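Local coordinates for protein CRISPR system Cmr subunit Cmr5 (Thermus thermophilus HB8, PDB 2ZOP) that probably serves as a small all-helical subunit of the type III-B CRISPR Cmr ribonucleoprotein complex, which takes part in adaptive immunity against mobile genetic elements, at residues 64-69 against 102-107; 6-11 against 94-99; 50-53 against 59-62. One frame throughout, in Å; residues are numbered along the deposited sequence.

Overall arrangement
The three contacts tie together four of the six helices of this small all-alpha Cmr5 chain. Interactions 1 and 2 pack helices 57-69 and 4-19 on the long last helix, 87-111, and interaction 3 adds helix 44-52 through helix 57-69. Interaction 1 is the most central, its centre about 4 Å from the chain centre. Interaction 2 lies about 7 Å from it between centres; the two touch, and their segments alternate along the chain. Interaction 3 closes before interaction 1 opens and is nested inside the loop closed by interaction 2. Its centre is about 12 Å from that of interaction 1, where F104 touches L62, and about 18 Å from that of interaction 2.

Interaction 1: residues 64-69 against 102-107; sequences NDLAQV and EWFKRF
In the buried core of the helical bundle, the F104 ring reaches from helix 87-111 to the last turns of helix 57-69. It meets D65, L66 and V69 there. F104 is the one residue of 102-107 that makes the contact, and most of the buried surface is its own. The outer end of the ring does the touching. CE2 of F104 lies 3.5 Å from CA of L66, so the ring packs on the helix backbone as well as on side chains. CZ of F104 sits 3.8 Å from the backbone C of D65.

CB of L66 is 3.8 Å from CE2 of F104, and these two side chains run at a slant to each other. CG2 of V69, nearly one turn beyond L66, comes within 3.6 Å of CZ of F104. The V69 and F104 side chains pass alongside each other, running in opposite senses. V69 has CG1 anti to its backbone N (chi1 164°), which leaves CG2 beside that N and facing the ring.

This is helix-to-helix packing in an all-alpha fold. The short segments run at 123° to one another, and their axes come no closer than 11.3 Å. On the side of 102-107, F104 alone bridges this separation, meeting the backbone and side chains of the other helix.

D65 offers the ring its methylene: CB is 3.9 Å from CE1 of F104. Its carboxylate has another task, since OD2 is hydrogen-bonded to the hydroxyl of Y28 on helix 25-42. Y28 also touches F104, and K15 of helix 4-19 packs on both F104 and V69.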
loop_
_atom_site.group_PDB
_atom_site.type_symbol
_atom_site.label_atom_id
_atom_site.label_comp_id
_atom_site.label_asym_id
_atom_site.label_seq_id
_atom_site.Cartn_x
_atom_site.Cartn_y
_atom_site.Cartn_z
ATOM N N ASN A 64 -19.001 10.596 -10.617
ATOM C CA ASN A 64 -19.943 11.587 -10.117
ATOM C C ASN A 64 -21.066 10.911 -9.331
ATOM O O ASN A 64 -21.477 11.405 -8.292
ATOM C CB ASN A 64 -20.504 12.422 -11.277
ATOM C CG ASN A 64 -19.524 13.479 -11.760
ATOM O OD1 ASN A 64 -18.928 14.200 -10.960
ATOM N ND2 ASN A 64 -19.360 13.583 -13.074
ATOM N N ASP A 65 -21.558 9.775 -9.818
ATOM C CA ASP A 65 -22.609 9.053 -9.110
ATOM C C ASP A 65 -22.139 8.659 -7.709
ATOM O O ASP A 65 -22.849 8.857 -6.726
ATOM C CB ASP A 65 -23.008 7.786 -9.870
ATOM C CG ASP A 65 -23.805 8.083 -11.130
ATOM O OD1 ASP A 65 -24.158 9.261 -11.352
ATOM O OD2 ASP A 65 -24.091 7.141 -11.893
ATOM N N LEU A 66 -20.943 8.094 -7.622
ATOM C CA LEU A 66 -20.408 7.678 -6.335
ATOM C C LEU A 66 -20.269 8.868 -5.400
ATOM O O LEU A 66 -20.647 8.792 -4.232
ATOM C CB LEU A 66 -19.059 6.971 -6.517
ATOM C CG LEU A 66 -18.375 6.509 -5.219
ATOM C CD1 LEU A 66 -17.539 5.271 -5.460
ATOM C CD2 LEU A 66 -17.520 7.637 -4.689
ATOM N N ALA A 67 -19.739 9.978 -5.905
ATOM C CA ALA A 67 -19.586 11.160 -5.067
ATOM C C ALA A 67 -20.949 11.636 -4.553
ATOM O O ALA A 67 -21.061 12.090 -3.416
ATOM C CB ALA A 67 -18.896 12.282 -5.845
ATOM N N GLN A 68 -21.987 11.526 -5.379
ATOM C CA GLN A 68 -23.307 11.975 -4.945
ATOM C C GLN A 68 -23.867 11.025 -3.895
ATOM O O GLN A 68 -24.480 11.459 -2.918
ATOM C CB GLN A 68 -24.247 12.104 -6.149
ATOM C CG GLN A 68 -23.882 13.297 -7.023
ATOM C CD GLN A 68 -24.592 13.317 -8.374
ATOM O OE1 GLN A 68 -24.540 14.315 -9.087
ATOM N NE2 GLN A 68 -25.235 12.218 -8.733
ATOM N N VAL A 69 -23.637 9.731 -4.086
ATOM C CA VAL A 69 -24.093 8.746 -3.114
ATOM C C VAL A 69 -23.477 9.074 -1.754
ATOM O O VAL A 69 -24.123 8.925 -0.721
ATOM C CB VAL A 69 -23.680 7.330 -3.537
ATOM C CG1 VAL A 69 -23.803 6.366 -2.375
ATOM C CG2 VAL A 69 -24.568 6.879 -4.674
ATOM N N GLU A 102 -17.564 -0.563 -3.604
ATOM C CA GLU A 102 -17.874 -1.990 -3.629
ATOM C C GLU A 102 -19.354 -2.236 -3.943
ATOM O O GLU A 102 -19.692 -3.204 -4.623
ATOM C CB GLU A 102 -17.512 -2.647 -2.292
ATOM C CG GLU A 102 -16.017 -2.730 -2.027
ATOM C CD GLU A 102 -15.300 -3.645 -3.007
ATOM O OE1 GLU A 102 -14.090 -3.894 -2.811
ATOM O OE2 GLU A 102 -15.943 -4.113 -3.974
ATOM N N TRP A 103 -20.237 -1.373 -3.449
ATOM C CA TRP A 103 -21.661 -1.544 -3.727
ATOM C C TRP A 103 -21.951 -1.298 -5.203
ATOM O O TRP A 103 -22.720 -2.029 -5.817
ATOM C CB TRP A 103 -22.508 -0.615 -2.844
ATOM C CG TRP A 103 -22.570 -1.088 -1.423
ATOM C CD1 TRP A 103 -22.161 -0.406 -0.317
ATOM C CD2 TRP A 103 -23.024 -2.372 -0.960
ATOM N NE1 TRP A 103 -22.324 -1.183 0.806
ATOM C CE2 TRP A 103 -22.851 -2.394 0.443
ATOM C CE3 TRP A 103 -23.555 -3.505 -1.593
ATOM C CZ2 TRP A 103 -23.190 -3.507 1.229
ATOM C CZ3 TRP A 103 -23.895 -4.614 -0.815
ATOM C CH2 TRP A 103 -23.708 -4.604 0.586
ATOM N N PHE A 104 -21.335 -0.269 -5.775
ATOM C CA PHE A 104 -21.520 0.020 -7.194
ATOM C C PHE A 104 -21.067 -1.207 -7.978
ATOM O O PHE A 104 -21.729 -1.637 -8.930
ATOM C CB PHE A 104 -20.671 1.224 -7.609
ATOM C CG PHE A 104 -21.358 2.546 -7.417
ATOM C CD1 PHE A 104 -22.164 3.079 -8.424
ATOM C CD2 PHE A 104 -21.207 3.255 -6.235
ATOM C CE1 PHE A 104 -22.807 4.295 -8.255
ATOM C CE2 PHE A 104 -21.849 4.478 -6.054
ATOM C CZ PHE A 104 -22.651 4.999 -7.068
ATOM N N LYS A 105 -19.932 -1.763 -7.564
ATOM C CA LYS A 105 -19.379 -2.948 -8.208
ATOM C C LYS A 105 -20.345 -4.127 -8.139
ATOM O O LYS A 105 -20.638 -4.770 -9.149
ATOM C CB LYS A 105 -18.048 -3.327 -7.549
ATOM C CG LYS A 105 -17.466 -4.646 -8.046
ATOM C CD LYS A 105 -16.035 -4.831 -7.567
ATOM C CE LYS A 105 -15.496 -6.199 -7.963
ATOM N NZ LYS A 105 -16.214 -7.284 -7.217
ATOM N N ARG A 106 -20.831 -4.410 -6.939
ATOM C CA ARG A 106 -21.761 -5.512 -6.730
ATOM C C ARG A 106 -23.045 -5.373 -7.545
ATOM O O ARG A 106 -23.483 -6.330 -8.179
ATOM C CB ARG A 106 -22.090 -5.632 -5.241
ATOM C CG ARG A 106 -20.909 -6.145 -4.423
ATOM C CD ARG A 106 -21.079 -5.828 -2.955
ATOM N NE ARG A 106 -19.866 -6.113 -2.197
ATOM C CZ ARG A 106 -19.622 -5.638 -0.983
ATOM N NH1 ARG A 106 -20.514 -4.851 -0.393
ATOM N NH2 ARG A 106 -18.481 -5.930 -0.369
ATOM N N PHE A 107 -23.653 -4.191 -7.526
ATOM C CA PHE A 107 -24.875 -3.998 -8.289
ATOM C C PHE A 107 -24.629 -3.950 -9.788
ATOM O O PHE A 107 -25.520 -4.273 -10.566
ATOM C CB PHE A 107 -25.626 -2.754 -7.799
ATOM C CG PHE A 107 -26.390 -2.995 -6.527
ATOM C CD1 PHE A 107 -27.460 -3.888 -6.511
ATOM C CD2 PHE A 107 -25.990 -2.406 -5.332
ATOM C CE1 PHE A 107 -28.116 -4.200 -5.321
ATOM C CE2 PHE A 107 -26.641 -2.712 -4.133
ATOM C CZ PHE A 107 -27.705 -3.615 -4.133
#

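Interaction 2: residues 6-11 against 94-99; sequences QVWAQK and TREVLA
W8 of helix 4-19 meets E96 and A99 of helix 87-111, a contact between the first and last helices of the all-alpha Cmr5 fold. The indole carries the whole contact from its side. A99 lies nearly one turn beyond E96, so the two present neighbouring sites on the helix to the same ring.

The packing is carbon on carbon. CH2 of W8 lies 3.6 Å from CG of E96 and 3.9 Å from CB of E96. The CH2 corner of the six-membered ring thus meets the aliphatic part of an acidic side chain obliquely. The ring and carboxylate planes are 61° apart. A chi1 of -66° puts CG of W8 anti to the carbonyl carbon and swings the indole toward 94-99, so that CH2 and CZ3 lead. V69 of helix 57-69 and L70 in the following loop also touch W8.

The polar contribution belongs to E96. Its chain is extended beyond CG (chi2 171°), which carries the carboxylate past the methylenes that the indole touches. There OE1 forms a salt bridge with NH1 of R4, which lies outside 6-11 but on the same helix 4-19. E96 therefore holds that helix twice, by its carbons at W8 and by its charge at R4.

The apolar contact with alanine is looser: CZ3 of W8 stands 4.3 Å from the CB methyl of A99.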
loop_
_atom_site.group_PDB
_atom_site.type_symbol
_atom_site.label_atom_id
_atom_site.label_comp_id
_atom_site.label_asym_id
_atom_site.label_seq_id
_atom_site.Cartn_x
_atom_site.Cartn_y
_atom_site.Cartn_z
ATOM N N GLN A 6 -25.947 1.114 4.626
ATOM C CA GLN A 6 -27.151 0.611 3.988
ATOM C C GLN A 6 -27.701 1.681 3.052
ATOM O O GLN A 6 -28.197 1.383 1.964
ATOM C CB GLN A 6 -28.179 0.258 5.053
ATOM C CG GLN A 6 -29.417 -0.417 4.527
ATOM C CD GLN A 6 -29.963 -1.414 5.525
ATOM O OE1 GLN A 6 -30.063 -1.120 6.722
ATOM N NE2 GLN A 6 -30.318 -2.603 5.043
ATOM N N VAL A 7 -27.606 2.934 3.482
ATOM C CA VAL A 7 -28.075 4.040 2.669
ATOM C C VAL A 7 -27.247 4.109 1.385
ATOM O O VAL A 7 -27.799 4.238 0.291
ATOM C CB VAL A 7 -27.968 5.366 3.445
ATOM C CG1 VAL A 7 -28.222 6.544 2.520
ATOM C CG2 VAL A 7 -28.973 5.364 4.585
ATOM N N TRP A 8 -25.926 4.011 1.521
ATOM C CA TRP A 8 -25.036 4.045 0.363
ATOM C C TRP A 8 -25.349 2.891 -0.579
ATOM O O TRP A 8 -25.382 3.064 -1.798
ATOM C CB TRP A 8 -23.569 3.913 0.783
ATOM C CG TRP A 8 -23.026 5.044 1.575
ATOM C CD1 TRP A 8 -23.399 6.356 1.506
ATOM C CD2 TRP A 8 -21.981 4.973 2.551
ATOM N NE1 TRP A 8 -22.651 7.105 2.381
ATOM C CE2 TRP A 8 -21.773 6.281 3.036
ATOM C CE3 TRP A 8 -21.199 3.927 3.063
ATOM C CZ2 TRP A 8 -20.815 6.575 4.016
ATOM C CZ3 TRP A 8 -20.246 4.219 4.038
ATOM C CH2 TRP A 8 -20.064 5.532 4.503
ATOM N N ALA A 9 -25.551 1.707 -0.002
ATOM C CA ALA A 9 -25.848 0.510 -0.778
ATOM C C ALA A 9 -27.086 0.713 -1.636
ATOM O O ALA A 9 -27.087 0.389 -2.821
ATOM C CB ALA A 9 -26.045 -0.690 0.153
ATOM N N GLN A 10 -28.140 1.268 -1.042
ATOM C CA GLN A 10 -29.371 1.503 -1.779
ATOM C C GLN A 10 -29.281 2.643 -2.797
ATOM O O GLN A 10 -29.863 2.549 -3.868
ATOM C CB GLN A 10 -30.530 1.705 -0.799
ATOM C CG GLN A 10 -30.895 0.381 -0.093
ATOM C CD GLN A 10 -31.991 0.519 0.942
ATOM O OE1 GLN A 10 -32.723 1.508 0.967
ATOM N NE2 GLN A 10 -32.119 -0.492 1.798
ATOM N N LYS A 11 -28.545 3.703 -2.479
ATOM C CA LYS A 11 -28.388 4.822 -3.417
ATOM C C LYS A 11 -27.551 4.349 -4.604
ATOM O O LYS A 11 -27.801 4.727 -5.750
ATOM C CB LYS A 11 -27.695 6.012 -2.738
ATOM C CG LYS A 11 -28.606 6.864 -1.837
ATOM C CD LYS A 11 -27.809 7.971 -1.146
ATOM C CE LYS A 11 -28.710 8.953 -0.408
ATOM N NZ LYS A 11 -29.571 9.724 -1.352
ATOM N N THR A 94 -11.225 7.372 2.695
ATOM C CA THR A 94 -10.831 6.236 1.880
ATOM C C THR A 94 -11.765 5.049 2.165
ATOM O O THR A 94 -12.285 4.427 1.242
ATOM C CB THR A 94 -9.363 5.837 2.169
ATOM O OG1 THR A 94 -8.480 6.855 1.664
ATOM C CG2 THR A 94 -9.029 4.489 1.522
ATOM N N ARG A 95 -11.985 4.747 3.442
ATOM C CA ARG A 95 -12.855 3.631 3.821
ATOM C C ARG A 95 -14.265 3.783 3.273
ATOM O O ARG A 95 -14.856 2.822 2.798
ATOM C CB ARG A 95 -12.955 3.498 5.342
ATOM C CG ARG A 95 -11.677 3.094 6.047
ATOM C CD ARG A 95 -12.000 2.583 7.450
ATOM N NE ARG A 95 -12.680 3.584 8.274
ATOM C CZ ARG A 95 -12.061 4.461 9.062
ATOM N NH1 ARG A 95 -10.739 4.472 9.147
ATOM N NH2 ARG A 95 -12.765 5.327 9.776
ATOM N N GLU A 96 -14.799 4.995 3.374
ATOM C CA GLU A 96 -16.148 5.312 2.903
ATOM C C GLU A 96 -16.284 5.173 1.390
ATOM O O GLU A 96 -17.217 4.550 0.895
ATOM C CB GLU A 96 -16.517 6.732 3.353
ATOM C CG GLU A 96 -16.675 6.837 4.865
ATOM C CD GLU A 96 -16.821 8.263 5.366
ATOM O OE1 GLU A 96 -17.116 8.443 6.570
ATOM O OE2 GLU A 96 -16.632 9.203 4.571
ATOM N N VAL A 97 -15.345 5.747 0.654
ATOM C CA VAL A 97 -15.371 5.658 -0.799
ATOM C C VAL A 97 -15.237 4.191 -1.222
ATOM O O VAL A 97 -15.966 3.721 -2.098
ATOM C CB VAL A 97 -14.241 6.524 -1.409
ATOM C CG1 VAL A 97 -14.103 6.266 -2.896
ATOM C CG2 VAL A 97 -14.554 7.999 -1.164
ATOM N N LEU A 98 -14.331 3.458 -0.581
ATOM C CA LEU A 98 -14.145 2.043 -0.916
ATOM C C LEU A 98 -15.437 1.254 -0.658
ATOM O O LEU A 98 -15.829 0.414 -1.468
ATOM C CB LEU A 98 -12.986 1.444 -0.102
ATOM C CG LEU A 98 -12.637 -0.029 -0.352
ATOM C CD1 LEU A 98 -12.333 -0.226 -1.824
ATOM C CD2 LEU A 98 -11.433 -0.445 0.496
ATOM N N ALA A 99 -16.108 1.527 0.459
ATOM C CA ALA A 99 -17.360 0.822 0.764
ATOM C C ALA A 99 -18.447 1.142 -0.269
ATOM O O ALA A 99 -19.153 0.244 -0.727
ATOM C CB ALA A 99 -17.852 1.188 2.157
#

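Interaction 3: residues 50-53 against 59-62; sequences FVDS and HKAL. With SO4 (sulfate ion), chain G.
The side chains of K60 and D52 run alongside each other in the same direction, and a salt bridge joins their ends. NZ of K60 is 3.0 Å from OD1 of D52. The ammonium approaches OD1 from the anti side of the carboxylate, 27° out of its plane. K60 leaves its helix with CG anti to the backbone N, then bends at chi2 (61°) and again at chi4. These bends fold its chain along the end of the facing helix. CD of K60 passes 3.7 Å from the backbone O of V51. The ammonium also makes a weak hydrogen bond to the backbone O of D52, at 3.3 Å.

Helices 44-52 and 57-69 are consecutive in the all-alpha fold, joined by the short link 53-56. D52 is the last residue of the first helix, so K60 brings a positive charge to a helix C-terminus. That placement probably suits both the carboxylate and the end of the helix dipole. V51 is buried, and its CG1 lies 3.7 Å from the backbone O of H59.

The H59 side chain turns away from 50-53 and takes a sulfate ion instead, probably from the crystallisation liquor. ND1 of H59 donates to O2 of the sulfate at 2.8 Å, with an N-H...O angle of 157°. The sulfate sits at the edge of the imidazole, near its plane. Backbone N atoms of G55 and K56, in the link, also bond to it.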
loop_
_atom_site.group_PDB
_atom_site.type_symbol
_atom_site.label_atom_id
_atom_site.label_comp_id
_atom_site.label_asym_id
_atom_site.label_seq_id
_atom_site.Cartn_x
_atom_site.Cartn_y
_atom_site.Cartn_z
ATOM N N PHE A 50 -7.807 9.337 -11.666
ATOM C CA PHE A 50 -7.900 8.472 -12.830
ATOM C C PHE A 50 -9.325 8.591 -13.386
ATOM O O PHE A 50 -9.513 8.788 -14.586
ATOM C CB PHE A 50 -7.614 7.012 -12.451
ATOM C CG PHE A 50 -7.806 6.049 -13.588
ATOM C CD1 PHE A 50 -6.838 5.920 -14.578
ATOM C CD2 PHE A 50 -8.978 5.301 -13.693
ATOM C CE1 PHE A 50 -7.031 5.065 -15.662
ATOM C CE2 PHE A 50 -9.185 4.441 -14.770
ATOM C CZ PHE A 50 -8.203 4.325 -15.762
ATOM N N VAL A 51 -10.325 8.488 -12.513
ATOM C CA VAL A 51 -11.704 8.598 -12.962
ATOM C C VAL A 51 -11.975 9.958 -13.607
ATOM O O VAL A 51 -12.568 10.033 -14.671
ATOM C CB VAL A 51 -12.709 8.409 -11.807
ATOM C CG1 VAL A 51 -14.136 8.504 -12.353
ATOM C CG2 VAL A 51 -12.492 7.063 -11.132
ATOM N N ASP A 52 -11.531 11.028 -12.960
ATOM C CA ASP A 52 -11.752 12.375 -13.484
ATOM C C ASP A 52 -11.077 12.645 -14.817
ATOM O O ASP A 52 -11.509 13.515 -15.564
ATOM C CB ASP A 52 -11.273 13.426 -12.487
ATOM C CG ASP A 52 -11.289 14.836 -13.077
ATOM O OD1 ASP A 52 -12.366 15.285 -13.532
ATOM O OD2 ASP A 52 -10.227 15.491 -13.090
ATOM N N SER A 53 -10.018 11.906 -15.125
ATOM C CA SER A 53 -9.320 12.145 -16.373
ATOM C C SER A 53 -9.788 11.237 -17.493
ATOM O O SER A 53 -9.214 11.246 -18.575
ATOM C CB SER A 53 -7.801 12.021 -16.177
ATOM O OG SER A 53 -7.447 10.749 -15.669
ATOM N N HIS A 59 -17.606 6.449 -18.004
ATOM C CA HIS A 59 -16.572 6.197 -17.002
ATOM C C HIS A 59 -16.598 7.290 -15.929
ATOM O O HIS A 59 -16.533 7.007 -14.728
ATOM C CB HIS A 59 -15.196 6.150 -17.670
ATOM C CG HIS A 59 -14.953 4.914 -18.487
ATOM N ND1 HIS A 59 -13.944 4.832 -19.423
ATOM C CD2 HIS A 59 -15.544 3.697 -18.467
ATOM C CE1 HIS A 59 -13.922 3.618 -19.941
ATOM N NE2 HIS A 59 -14.881 2.909 -19.378
ATOM N N LYS A 60 -16.703 8.536 -16.380
ATOM C CA LYS A 60 -16.753 9.695 -15.499
ATOM C C LYS A 60 -18.041 9.671 -14.672
ATOM O O LYS A 60 -18.041 10.045 -13.499
ATOM C CB LYS A 60 -16.690 10.975 -16.341
ATOM C CG LYS A 60 -16.654 12.278 -15.554
ATOM C CD LYS A 60 -15.419 12.361 -14.654
ATOM C CE LYS A 60 -15.145 13.792 -14.199
ATOM N NZ LYS A 60 -14.633 14.640 -15.317
ATOM N N ALA A 61 -19.132 9.217 -15.286
ATOM C CA ALA A 61 -20.428 9.154 -14.610
ATOM C C ALA A 61 -20.357 8.307 -13.339
ATOM O O ALA A 61 -20.964 8.651 -12.320
ATOM C CB ALA A 61 -21.494 8.597 -15.561
ATOM N N LEU A 62 -19.621 7.201 -13.396
ATOM C CA LEU A 62 -19.475 6.349 -12.214
ATOM C C LEU A 62 -18.919 7.224 -11.086
ATOM O O LEU A 62 -19.423 7.210 -9.957
ATOM C CB LEU A 62 -18.520 5.180 -12.522
ATOM C CG LEU A 62 -18.220 4.095 -11.466
ATOM C CD1 LEU A 62 -17.225 4.608 -10.433
ATOM C CD2 LEU A 62 -19.512 3.651 -10.795
HETATM S S SO4 G . -11.233 6.543 -21.350
HETATM O O1 SO4 G . -10.712 5.279 -20.795
HETATM O O2 SO4 G . -12.557 6.857 -20.762
HETATM O O3 SO4 G . -10.300 7.635 -21.015
HETATM O O4 SO4 G . -11.366 6.404 -22.814
#